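Local coordinates for protein integral membrane indolylacetylinositol arabinosyltransferase EmbB (Mycolicibacterium smegmatis MC2 155, PDB 7BVC) that binds the antituberculosis drug ethambutol and probably transfers arabinose units onto the growing arabinan of arabinogalactan in the mycobacterial cell wall, at residues Trp276-Ala281 with Ala332-Arg337; Ser283-Tyr288 with Gly387-Gly392; Thr518-Ile523 with Gly631-Ser636. All coordinates share one frame; numbering follows the deposited sequence.

Contact 1: Trp276-Ala281 with Ala332-Arg337; sequences WYVIGA and ASIWIR
Arg337 lays its guanidinium over one face of the Tyr277 ring in an off-centre cation-pi stack, CZ 4.6 Å from the ring centroid and the two planes 28° apart. NH2 hangs above the rim, 3.6 Å from Tyr277 CD1, and the same nitrogen, in the guanidinium plane, donates to Tyr277 O at 2.6 Å through a bent bond. That carbonyl belongs to the last turn of helix 264-279, so the positive charge probably offsets the partial negative charge of the helix end. NE is bonded to Asn386 O, and these two bonds probably limit rotation of the group; NH1 adds a weak bond to Ser333 OG. Tyr277, its CG anti to the backbone N (chi1 176°), runs past the arginine in the opposite direction, and its hydroxyl points at Ile334 O near the ring plane, in a hydrogen bond modelled too short to be relied on. Ile334 CD1 stands off the CE2 rim, on the same side of the ring as the guanidinium, 3.7 Å from Tyr277 CE2, with Val278 CG2 at 4.4 Å from the same methyl. The C-terminal end of helix 264-279 is thereby fastened to the loop joining helices 320-326 and 342-355, while Trp276 packs on helix 690-712.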
# COMPACT_ATOMS: atom_id res chain seq x y z
N TRP B 276 22.55 -22.08 12.85
CA TRP B 276 21.76 -20.90 12.54
C TRP B 276 21.51 -20.05 13.77
O TRP B 276 21.27 -18.85 13.65
CB TRP B 276 20.43 -21.30 11.91
CG TRP B 276 19.57 -20.15 11.52
CD1 TRP B 276 18.55 -19.61 12.25
CD2 TRP B 276 19.65 -19.39 10.31
NE1 TRP B 276 17.99 -18.56 11.57
CE2 TRP B 276 18.65 -18.40 10.38
CE3 TRP B 276 20.47 -19.44 9.19
CZ2 TRP B 276 18.44 -17.48 9.36
CZ3 TRP B 276 20.26 -18.53 8.18
CH2 TRP B 276 19.26 -17.56 8.27
N TYR B 277 21.56 -20.65 14.96
CA TYR B 277 21.47 -19.88 16.19
C TYR B 277 22.68 -18.97 16.37
O TYR B 277 22.59 -17.94 17.05
CB TYR B 277 21.33 -20.82 17.39
CG TYR B 277 21.31 -20.13 18.73
CD1 TYR B 277 20.19 -19.43 19.16
CD2 TYR B 277 22.41 -20.19 19.57
CE1 TYR B 277 20.17 -18.80 20.38
CE2 TYR B 277 22.40 -19.56 20.80
CZ TYR B 277 21.28 -18.87 21.19
OH TYR B 277 21.26 -18.25 22.42
N VAL B 278 23.81 -19.32 15.76
CA VAL B 278 25.05 -18.55 15.90
C VAL B 278 25.26 -17.60 14.73
O VAL B 278 25.49 -16.41 14.93
CB VAL B 278 26.25 -19.51 16.06
CG1 VAL B 278 27.53 -18.72 16.26
CG2 VAL B 278 26.02 -20.45 17.23
N ILE B 279 25.18 -18.11 13.50
CA ILE B 279 25.48 -17.30 12.32
C ILE B 279 24.23 -16.74 11.65
O ILE B 279 24.35 -15.97 10.69
CB ILE B 279 26.30 -18.09 11.29
CG1 ILE B 279 25.40 -19.03 10.50
CG2 ILE B 279 27.41 -18.86 11.98
CD1 ILE B 279 26.10 -19.74 9.37
N GLY B 280 23.04 -17.10 12.12
CA GLY B 280 21.83 -16.74 11.42
C GLY B 280 21.35 -15.33 11.71
O GLY B 280 21.87 -14.63 12.58
N ALA B 281 20.34 -14.93 10.96
CA ALA B 281 19.76 -13.60 11.09
C ALA B 281 18.90 -13.52 12.35
O ALA B 281 18.68 -14.51 13.06
CB ALA B 281 18.92 -13.26 9.86
N ALA B 332 24.11 -10.18 26.38
CA ALA B 332 24.71 -10.53 25.10
C ALA B 332 23.67 -11.19 24.20
O ALA B 332 22.72 -11.82 24.67
CB ALA B 332 25.89 -11.47 25.31
N SER B 333 23.86 -11.04 22.89
CA SER B 333 22.92 -11.59 21.93
C SER B 333 22.91 -13.11 21.91
O SER B 333 21.90 -13.70 21.53
CB SER B 333 23.23 -11.06 20.53
OG SER B 333 22.35 -11.61 19.56
N ILE B 334 24.00 -13.74 22.33
CA ILE B 334 24.07 -15.20 22.30
C ILE B 334 23.41 -15.83 23.52
O ILE B 334 23.02 -17.00 23.47
CB ILE B 334 25.54 -15.66 22.18
CG1 ILE B 334 25.62 -17.13 21.79
CG2 ILE B 334 26.30 -15.39 23.46
CD1 ILE B 334 25.31 -17.40 20.34
N TRP B 335 23.24 -15.08 24.60
CA TRP B 335 22.68 -15.59 25.84
C TRP B 335 21.20 -15.25 26.02
O TRP B 335 20.45 -16.05 26.58
CB TRP B 335 23.47 -15.05 27.04
CG TRP B 335 22.67 -14.95 28.30
CD1 TRP B 335 22.13 -13.82 28.83
CD2 TRP B 335 22.33 -16.01 29.20
NE1 TRP B 335 21.47 -14.11 30.00
CE2 TRP B 335 21.58 -15.46 30.25
CE3 TRP B 335 22.59 -17.39 29.21
CZ2 TRP B 335 21.08 -16.22 31.29
CZ3 TRP B 335 22.10 -18.14 30.26
CH2 TRP B 335 21.35 -17.56 31.28
N ILE B 336 20.77 -14.09 25.53
CA ILE B 336 19.42 -13.60 25.77
C ILE B 336 18.44 -14.26 24.79
O ILE B 336 17.24 -13.97 24.82
CB ILE B 336 19.38 -12.07 25.66
CG1 ILE B 336 18.17 -11.50 26.42
CG2 ILE B 336 19.36 -11.62 24.21
CD1 ILE B 336 18.21 -11.76 27.90
N ARG B 337 18.94 -15.15 23.94
CA ARG B 337 18.12 -15.77 22.90
C ARG B 337 18.00 -17.28 23.07
O ARG B 337 17.74 -17.99 22.10
CB ARG B 337 18.69 -15.44 21.52
CG ARG B 337 18.17 -14.15 20.93
CD ARG B 337 19.04 -13.67 19.77
NE ARG B 337 19.43 -14.76 18.88
CZ ARG B 337 20.68 -15.13 18.67
NH1 ARG B 337 21.68 -14.51 19.28
NH2 ARG B 337 20.95 -16.13 17.84

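Contact 2: Ser283-Tyr288 with Gly387-Gly392; sequences SSDDGY and GLRPEG. With 95E (Ethambutol), chain I.
The two backbones come closest as loops, with Ser283 CA 4.3 Å from Gly387 CA, before each chain enters its helix, 287-294 or 391-411. Gly387 gives this approach its room: Ser283 CB rests 3.8 Å from Gly387 CA. Asp286 turns its carboxylate to the backbone of 387-388, where OD1 accepts from Leu388 N at 3.2 Å, the N-H coming fairly straight (160°) from above the carboxylate plane. Asp285 and Arg389 lie side by side and point the same way, carboxylate and guanidinium almost coplanar at 7°. Their salt bridge uses one nitrogen, NH1, which meets Asp285 OD2 on its anti side at 2.8 Å. Asp285 and Asp286 follow a predicted transmembrane helix, consistent with the acidic motif in the first extracytoplasmic loop of GT-C glycosyltransferases. Asp285, Tyr288 and Arg389 line the ethambutol pocket, and the Asp285 carboxylate also lies against C11 of the drug. Arg389 bends at chi2 and chi3, which brings CD to 3.8 Å from ethambutol C5. Tyr288 offers a ring face to ethambutol N6, and its CE2 is 3.5 Å from C2 of the drug; its hydroxyl is bonded to Asn304. Across Pro390, the centre of an inverse gamma turn, Glu391 OE2 folds back to Arg389 NH2 in a weak salt bridge of 3.4 Å, extending the Asp285-Arg389 pair into a three-residue charge network. A bound phosphate makes a long, weak ion pair with NH2.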
# COMPACT_ATOMS: atom_id res chain seq x y z
N SER B 283 15.31 -11.21 14.19
CA SER B 283 14.05 -10.56 13.88
C SER B 283 14.27 -9.05 13.78
O SER B 283 15.39 -8.55 13.87
CB SER B 283 12.99 -10.91 14.92
OG SER B 283 12.68 -12.30 14.89
N SER B 284 13.18 -8.30 13.60
CA SER B 284 13.26 -6.84 13.55
C SER B 284 13.01 -6.18 14.89
O SER B 284 13.63 -5.15 15.18
CB SER B 284 12.25 -6.30 12.53
OG SER B 284 10.92 -6.56 12.94
N ASP B 285 12.14 -6.74 15.72
CA ASP B 285 11.83 -6.17 17.03
C ASP B 285 12.63 -6.87 18.13
O ASP B 285 12.09 -7.43 19.08
CB ASP B 285 10.33 -6.26 17.30
CG ASP B 285 9.54 -5.36 16.40
OD1 ASP B 285 10.07 -4.31 15.98
OD2 ASP B 285 8.38 -5.69 16.09
N ASP B 286 13.96 -6.82 18.00
CA ASP B 286 14.85 -7.31 19.04
C ASP B 286 15.36 -6.19 19.94
O ASP B 286 15.35 -6.33 21.16
CB ASP B 286 16.05 -8.03 18.42
CG ASP B 286 15.65 -9.26 17.65
OD1 ASP B 286 14.44 -9.44 17.40
OD2 ASP B 286 16.55 -10.05 17.30
N GLY B 287 15.80 -5.08 19.35
CA GLY B 287 16.19 -3.94 20.16
C GLY B 287 15.02 -3.36 20.93
O GLY B 287 15.17 -2.92 22.07
N TYR B 288 13.83 -3.43 20.32
CA TYR B 288 12.59 -2.92 20.96
C TYR B 288 12.33 -3.66 22.27
O TYR B 288 12.07 -2.99 23.29
CB TYR B 288 11.40 -3.06 20.00
CG TYR B 288 10.21 -2.20 20.34
CD1 TYR B 288 9.96 -1.02 19.66
CD2 TYR B 288 9.33 -2.56 21.34
CE1 TYR B 288 8.87 -0.22 19.97
CE2 TYR B 288 8.24 -1.77 21.67
CZ TYR B 288 8.00 -0.60 20.97
OH TYR B 288 6.93 0.18 21.28
N GLY B 387 14.86 -14.23 16.56
CA GLY B 387 15.09 -13.01 17.31
C GLY B 387 14.55 -13.09 18.72
O GLY B 387 14.73 -14.09 19.41
N LEU B 388 13.89 -12.02 19.14
CA LEU B 388 13.24 -11.98 20.45
C LEU B 388 11.72 -11.87 20.36
O LEU B 388 11.06 -11.89 21.40
CB LEU B 388 13.78 -10.80 21.28
CG LEU B 388 15.18 -11.00 21.86
CD1 LEU B 388 15.70 -9.71 22.46
CD2 LEU B 388 15.18 -12.11 22.89
N ARG B 389 11.17 -11.75 19.16
CA ARG B 389 9.72 -11.78 19.01
C ARG B 389 9.18 -13.11 19.52
O ARG B 389 9.75 -14.17 19.24
CB ARG B 389 9.33 -11.59 17.54
CG ARG B 389 9.42 -10.15 17.06
CD ARG B 389 8.30 -9.31 17.63
NE ARG B 389 6.99 -9.73 17.12
CZ ARG B 389 6.29 -9.05 16.22
NH1 ARG B 389 6.77 -7.92 15.72
NH2 ARG B 389 5.12 -9.50 15.81
N PRO B 390 8.07 -13.10 20.27
CA PRO B 390 7.55 -14.32 20.89
C PRO B 390 6.62 -15.12 19.99
O PRO B 390 5.47 -15.41 20.34
CB PRO B 390 6.82 -13.79 22.12
CG PRO B 390 6.30 -12.46 21.67
CD PRO B 390 7.29 -11.92 20.66
N GLU B 391 7.10 -15.48 18.80
CA GLU B 391 6.33 -16.33 17.90
C GLU B 391 6.64 -17.81 18.08
O GLU B 391 5.74 -18.65 18.01
CB GLU B 391 6.58 -15.93 16.45
CG GLU B 391 6.41 -14.45 16.17
CD GLU B 391 4.98 -13.98 16.32
OE1 GLU B 391 4.06 -14.81 16.13
OE2 GLU B 391 4.77 -12.79 16.62
N GLY B 392 7.91 -18.15 18.33
CA GLY B 392 8.26 -19.53 18.59
C GLY B 392 7.63 -20.06 19.86
O GLY B 392 7.21 -21.22 19.93
C2 95E I . 5.26 -3.58 21.06
O12 95E I . 7.37 -3.52 12.87
C11 95E I . 7.11 -3.72 14.23
C10 95E I . 6.63 -2.41 14.84
C13 95E I . 7.50 -1.26 14.34
C14 95E I . 6.79 -0.37 13.34
N9 95E I . 6.76 -2.47 16.28
C8 95E I . 5.96 -3.57 16.78
C7 95E I . 5.65 -3.38 18.26
N6 95E I . 6.38 -4.37 19.04
C3 95E I . 5.62 -4.78 20.20
O1 95E I . 4.85 -4.06 22.30
C4 95E I . 6.45 -5.75 21.02
C5 95E I . 6.94 -6.95 20.21

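Contact 3: Thr518-Ile523 with Gly631-Ser636; sequences TTDGAI and GWWYVS
Thr519 and Trp633 bury the most surface here, with Gly631 next. The methyl of Thr519 does the touching: CG2, anti to the backbone N, projects over one face of the Trp633 indole near its rim, 4.3 Å from CE3. It also lies 3.3 Å from Trp632 O, so a single methyl spans the backbone and the ring of the opposite loop. The backbones are nearest at Gly631, whose CA lies 5.4 Å from Thr519 CA and whose carbonyl oxygen is 3.9 Å from Ala522 CB. At the far end of the indole, Asp520 OD2 comes to the edge, 3.4 Å from Trp633 CZ2, with carboxylate and ring planes 51° apart; the oxygen thus faces the C-H rim, where the ring is slightly positive. The stronger partner of that carboxylate is Arg525, which holds it in a salt bridge. The Trp633 side chain is about 6 Å from bound ethambutol. Just before 631-636, Thr629 is bonded to Ile523 through the backbone. One loop leads into helix 527-545 and the other links helices 608-625 and 654-675, while Ile523, Trp632 and Ser636 pack against helix 690-712.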
# COMPACT_ATOMS: atom_id res chain seq x y z
N THR B 518 10.21 -6.08 -1.41
CA THR B 518 10.90 -5.26 -0.43
C THR B 518 11.63 -6.14 0.58
O THR B 518 11.73 -7.35 0.40
CB THR B 518 9.91 -4.34 0.29
OG1 THR B 518 8.86 -5.12 0.88
CG2 THR B 518 9.31 -3.33 -0.68
N THR B 519 12.16 -5.53 1.65
CA THR B 519 12.86 -6.29 2.67
C THR B 519 11.89 -7.02 3.59
O THR B 519 12.22 -8.10 4.10
CB THR B 519 13.77 -5.36 3.48
OG1 THR B 519 14.68 -4.70 2.60
CG2 THR B 519 14.57 -6.14 4.51
N ASP B 520 10.70 -6.47 3.81
CA ASP B 520 9.72 -7.12 4.68
C ASP B 520 9.27 -8.45 4.08
O ASP B 520 9.33 -9.49 4.74
CB ASP B 520 8.54 -6.19 4.92
CG ASP B 520 7.68 -6.64 6.09
OD1 ASP B 520 6.53 -6.17 6.20
OD2 ASP B 520 8.16 -7.47 6.89
N GLY B 521 8.81 -8.42 2.83
CA GLY B 521 8.53 -9.65 2.11
C GLY B 521 9.63 -9.99 1.13
O GLY B 521 9.69 -9.41 0.04
N ALA B 522 10.49 -10.93 1.50
CA ALA B 522 11.67 -11.27 0.73
C ALA B 522 11.59 -12.73 0.28
O ALA B 522 10.57 -13.39 0.44
CB ALA B 522 12.93 -10.99 1.55
N ILE B 523 12.69 -13.22 -0.29
CA ILE B 523 12.72 -14.60 -0.78
C ILE B 523 12.47 -15.58 0.35
O ILE B 523 11.73 -16.56 0.20
CB ILE B 523 14.06 -14.88 -1.50
CG1 ILE B 523 14.08 -14.20 -2.86
CG2 ILE B 523 14.28 -16.37 -1.66
CD1 ILE B 523 15.37 -14.42 -3.62
N GLY B 631 17.18 -9.59 0.89
CA GLY B 631 17.63 -8.70 1.94
C GLY B 631 17.12 -9.11 3.31
O GLY B 631 16.01 -9.61 3.45
N TRP B 632 17.96 -8.89 4.32
CA TRP B 632 17.61 -9.06 5.72
C TRP B 632 17.49 -7.68 6.37
O TRP B 632 17.63 -6.65 5.71
CB TRP B 632 18.64 -9.95 6.41
CG TRP B 632 18.88 -11.24 5.67
CD1 TRP B 632 19.76 -11.44 4.66
CD2 TRP B 632 18.21 -12.49 5.88
NE1 TRP B 632 19.69 -12.74 4.22
CE2 TRP B 632 18.75 -13.41 4.96
CE3 TRP B 632 17.21 -12.92 6.76
CZ2 TRP B 632 18.32 -14.73 4.89
CZ3 TRP B 632 16.79 -14.23 6.69
CH2 TRP B 632 17.34 -15.12 5.76
N TRP B 633 17.23 -7.66 7.68
CA TRP B 633 16.58 -6.48 8.24
C TRP B 633 17.54 -5.32 8.53
O TRP B 633 17.47 -4.28 7.86
CB TRP B 633 15.82 -6.87 9.51
CG TRP B 633 14.37 -7.13 9.26
CD1 TRP B 633 13.71 -8.31 9.41
CD2 TRP B 633 13.41 -6.19 8.78
NE1 TRP B 633 12.39 -8.16 9.06
CE2 TRP B 633 12.18 -6.86 8.68
CE3 TRP B 633 13.46 -4.83 8.44
CZ2 TRP B 633 11.02 -6.23 8.25
CZ3 TRP B 633 12.31 -4.21 8.01
CH2 TRP B 633 11.10 -4.91 7.92
N TYR B 634 18.44 -5.47 9.50
CA TYR B 634 19.26 -4.33 9.91
C TYR B 634 20.75 -4.57 9.69
O TYR B 634 21.38 -3.83 8.94
CB TYR B 634 18.97 -3.98 11.37
CG TYR B 634 19.93 -2.97 11.96
CD1 TYR B 634 20.24 -1.81 11.27
CD2 TYR B 634 20.52 -3.19 13.19
CE1 TYR B 634 21.12 -0.89 11.80
CE2 TYR B 634 21.40 -2.27 13.73
CZ TYR B 634 21.70 -1.12 13.02
OH TYR B 634 22.58 -0.20 13.54
N VAL B 635 21.32 -5.59 10.32
CA VAL B 635 22.74 -5.89 10.18
C VAL B 635 23.00 -7.29 9.67
O VAL B 635 24.14 -7.61 9.31
CB VAL B 635 23.51 -5.67 11.50
CG1 VAL B 635 23.69 -4.18 11.77
CG2 VAL B 635 22.77 -6.32 12.65
N SER B 636 21.98 -8.14 9.62
CA SER B 636 22.09 -9.40 8.90
C SER B 636 22.20 -9.18 7.40
O SER B 636 22.56 -10.11 6.67
CB SER B 636 20.89 -10.29 9.21
OG SER B 636 20.83 -10.58 10.60

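All three contacts belong to the GT-C part of the chain and join loops at helix ends, yet they differ in depth. Contact 2 is the buried one, touching the drug itself and relying on ionic pairs; contacts 1 and 3 are only partly buried. Contact 1 combines a cationic stack with bonds to backbone carbonyls, whereas contact 3 is mostly van der Waals packing around an indole. Segments 276-281 and 283-288 follow each other along the chain from helix 264-279 to helix 287-294, and contacts 1 and 2 meet where Ile336 and Arg337 pack on Leu388. Contact 3 abuts both: Trp632 and Ser636 touch Ala281, and Trp633 packs on Ser284. Helix 690-712 backs contacts 1 and 3 alike.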